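Local coordinates for thioredoxin (TrxA-1) (Sulfolobus solfataricus, PDB 3TCO), which probably reduces protein disulfides through a redox-active cysteine pair, as thioredoxins generally do, at residues Glu12-Asp15 with Glu16-Asn20. Sequence-based numbering, arbitrary orientation.
Sequences ENFD and EVIRN
Glu16 folds back over the first turn of helix 14-20 to meet Asn13 and Glu12. Its chi1 of 71° sets CG between the backbone N and the carbonyl carbon, against Asn13, and the chain then runs extended towards the N-terminal end. CB sits beside the carbonyl carbon of Asp15; CG lies 3.4 Å from Asn13 O; CD faces Asn13 CA; and OE2 comes to rest 3.3 Å from that same Asn13 CA. Water 1 lies 2.6 Å from Glu16 OE2 and as near Glu12 OE2, bridging the two carboxylates. Water 2 joins Glu12 O to Glu16 N, a single water linking the backbone across the start of the helix. Asn13 holds the N-cap position without capping: its amide turns back to Thr10 N and Val8 O. Backbone Asn13 O accepts from Val17 N at 3.1 Å, nearly head-on. On the buried side Phe14 and Ile18 point the same way, Ile18 CG1 standing 4.1 Å over one ring face near its rim; both reach strand 23-29, Phe14 at Val26 and Ile18 at Val24. Further along, Glu16 O accepts from both Asn20 N and Asn20 ND2, the latter at 2.8 Å. The helix is thus amphipathic, apolar towards the thioredoxin-fold sheet, while the water between Glu12 and Glu16 probably eases repulsion between their like charges.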
ATOM      1  N   GLU A  12      10.128  -5.099 -10.452  1.00 16.83           N
ATOM      2  CA  GLU A  12      11.528  -4.702 -10.358  1.00 18.50           C
ATOM      3  C   GLU A  12      11.999  -4.394  -8.934  1.00 17.98           C
ATOM      4  O   GLU A  12      13.132  -4.710  -8.584  1.00 18.63           O
ATOM      5  CB  GLU A  12      11.793  -3.506 -11.278  1.00 20.39           C
ATOM      6  CG  GLU A  12      13.245  -3.318 -11.682  1.00 25.47           C
ATOM      7  CD  GLU A  12      14.104  -2.762 -10.561  1.00 27.01           C
ATOM      8  OE1 GLU A  12      13.649  -1.801  -9.911  1.00 24.33           O
ATOM      9  OE2 GLU A  12      15.230  -3.275 -10.344  1.00 28.82           O
ATOM     10  N   ASN A  13      11.144  -3.809  -8.094  1.00 16.29           N
ATOM     11  CA  ASN A  13      11.584  -3.481  -6.723  1.00 16.47           C
ATOM     12  C   ASN A  13      10.691  -3.976  -5.594  1.00 16.40           C
ATOM     13  O   ASN A  13      10.990  -3.755  -4.417  1.00 14.52           O
ATOM     14  CB  ASN A  13      11.769  -1.957  -6.585  1.00 14.86           C
ATOM     15  CG  ASN A  13      10.473  -1.180  -6.780  1.00 17.84           C
ATOM     16  OD1 ASN A  13       9.505  -1.692  -7.348  1.00 15.43           O
ATOM     17  ND2 ASN A  13      10.455   0.077  -6.315  1.00 17.70           N
ATOM     18  N   PHE A  14       9.606  -4.668  -5.937  1.00 17.07           N
ATOM     19  CA  PHE A  14       8.673  -5.131  -4.913  1.00 17.11           C
ATOM     20  C   PHE A  14       9.306  -5.898  -3.761  1.00 17.93           C
ATOM     21  O   PHE A  14       9.159  -5.515  -2.594  1.00 17.58           O
ATOM     22  CB  PHE A  14       7.587  -6.005  -5.530  1.00 16.96           C
ATOM     23  CG  PHE A  14       6.441  -6.289  -4.602  1.00 17.25           C
ATOM     24  CD1 PHE A  14       5.375  -5.398  -4.500  1.00 15.65           C
ATOM     25  CD2 PHE A  14       6.415  -7.456  -3.838  1.00 18.15           C
ATOM     26  CE1 PHE A  14       4.298  -5.662  -3.662  1.00 16.85           C
ATOM     27  CE2 PHE A  14       5.342  -7.729  -2.992  1.00 18.39           C
ATOM     28  CZ  PHE A  14       4.278  -6.826  -2.906  1.00 19.28           C
ATOM     29  N   ASP A  15       9.992  -6.987  -4.084  1.00 17.57           N
ATOM     30  CA  ASP A  15      10.603  -7.811  -3.057  1.00 18.38           C
ATOM     31  C   ASP A  15      11.672  -7.114  -2.223  1.00 17.44           C
ATOM     32  O   ASP A  15      11.625  -7.186  -0.996  1.00 16.08           O
ATOM     33  CB  ASP A  15      11.175  -9.100  -3.661  1.00 20.46           C
ATOM     34  CG  ASP A  15      10.090 -10.068  -4.091  1.00 25.74           C
ATOM     35  OD1 ASP A  15       8.917  -9.855  -3.704  1.00 26.15           O
ATOM     36  OD2 ASP A  15      10.408 -11.043  -4.806  1.00 26.85           O
ATOM     37  N   GLU A  16      12.614  -6.426  -2.863  1.00 16.67           N
ATOM     38  CA  GLU A  16      13.672  -5.767  -2.095  1.00 18.50           C
ATOM     39  C   GLU A  16      13.121  -4.718  -1.135  1.00 17.21           C
ATOM     40  O   GLU A  16      13.640  -4.554  -0.032  1.00 17.37           O
ATOM     41  CB  GLU A  16      14.726  -5.137  -3.016  1.00 18.96           C
ATOM     42  CG  GLU A  16      14.297  -3.910  -3.798  1.00 19.79           C
ATOM     43  CD  GLU A  16      15.270  -3.581  -4.925  1.00 23.44           C
ATOM     44  OE1 GLU A  16      16.490  -3.524  -4.673  1.00 26.55           O
ATOM     45  OE2 GLU A  16      14.816  -3.370  -6.064  1.00 25.34           O
ATOM     46  N   VAL A  17      12.079  -4.007  -1.548  1.00 15.62           N
ATOM     47  CA  VAL A  17      11.478  -2.986  -0.678  1.00 14.17           C
ATOM     48  C   VAL A  17      10.823  -3.647   0.547  1.00 15.52           C
ATOM     49  O   VAL A  17      11.018  -3.213   1.688  1.00 12.98           O
ATOM     50  CB  VAL A  17      10.433  -2.145  -1.472  1.00 14.98           C
ATOM     51  CG1 VAL A  17       9.621  -1.250  -0.516  1.00 14.53           C
ATOM     52  CG2 VAL A  17      11.161  -1.286  -2.527  1.00 13.41           C
ATOM     53  N   ILE A  18      10.056  -4.711   0.319  1.00 14.72           N
ATOM     54  CA  ILE A  18       9.394  -5.403   1.422  1.00 16.15           C
ATOM     55  C   ILE A  18      10.370  -6.084   2.376  1.00 17.26           C
ATOM     56  O   ILE A  18      10.162  -6.077   3.588  1.00 17.40           O
ATOM     57  CB  ILE A  18       8.413  -6.491   0.915  1.00 17.51           C
ATOM     58  CG1 ILE A  18       7.252  -5.848   0.153  1.00 20.15           C
ATOM     59  CG2 ILE A  18       7.877  -7.289   2.090  1.00 19.20           C
ATOM     60  CD1 ILE A  18       6.470  -4.883   0.982  1.00 25.97           C
ATOM     61  N   ARG A  19      11.422  -6.682   1.824  1.00 18.47           N
ATOM     62  CA  ARG A  19      12.422  -7.388   2.633  1.00 21.06           C
ATOM     63  C   ARG A  19      13.346  -6.495   3.427  1.00 19.38           C
ATOM     64  O   ARG A  19      13.792  -6.865   4.511  1.00 20.91           O
ATOM     65  CB  ARG A  19      13.309  -8.277   1.751  1.00 24.07           C
ATOM     66  CG  ARG A  19      12.778  -9.679   1.483  1.00 33.32           C
ATOM     67  CD  ARG A  19      11.763  -9.722   0.344  1.00 38.28           C
ATOM     68  NE  ARG A  19      11.716 -11.053  -0.257  1.00 42.65           N
ATOM     69  CZ  ARG A  19      12.755 -11.633  -0.855  1.00 44.30           C
ATOM     70  NH1 ARG A  19      13.916 -10.998  -0.932  1.00 46.36           N
ATOM     71  NH2 ARG A  19      12.640 -12.846  -1.374  1.00 45.57           N
ATOM     72  N   ASN A  20      13.634  -5.318   2.895  1.00 18.22           N
ATOM     73  CA  ASN A  20      14.576  -4.430   3.554  1.00 17.37           C
ATOM     74  C   ASN A  20      14.046  -3.209   4.296  1.00 18.70           C
ATOM     75  O   ASN A  20      14.818  -2.310   4.654  1.00 18.84           O
ATOM     76  CB  ASN A  20      15.627  -4.035   2.532  1.00 15.57           C
ATOM     77  CG  ASN A  20      16.394  -5.242   2.029  1.00 18.24           C
ATOM     78  OD1 ASN A  20      17.183  -5.829   2.766  1.00 18.82           O
ATOM     79  ND2 ASN A  20      16.145  -5.640   0.780  1.00 16.51           N
TER
HETATM   80  O   HOH W   1      16.323  -3.880  -8.070  1.00 20.44           O
HETATM   81  O   HOH W   2      12.932  -6.568  -5.930  1.00 21.08           O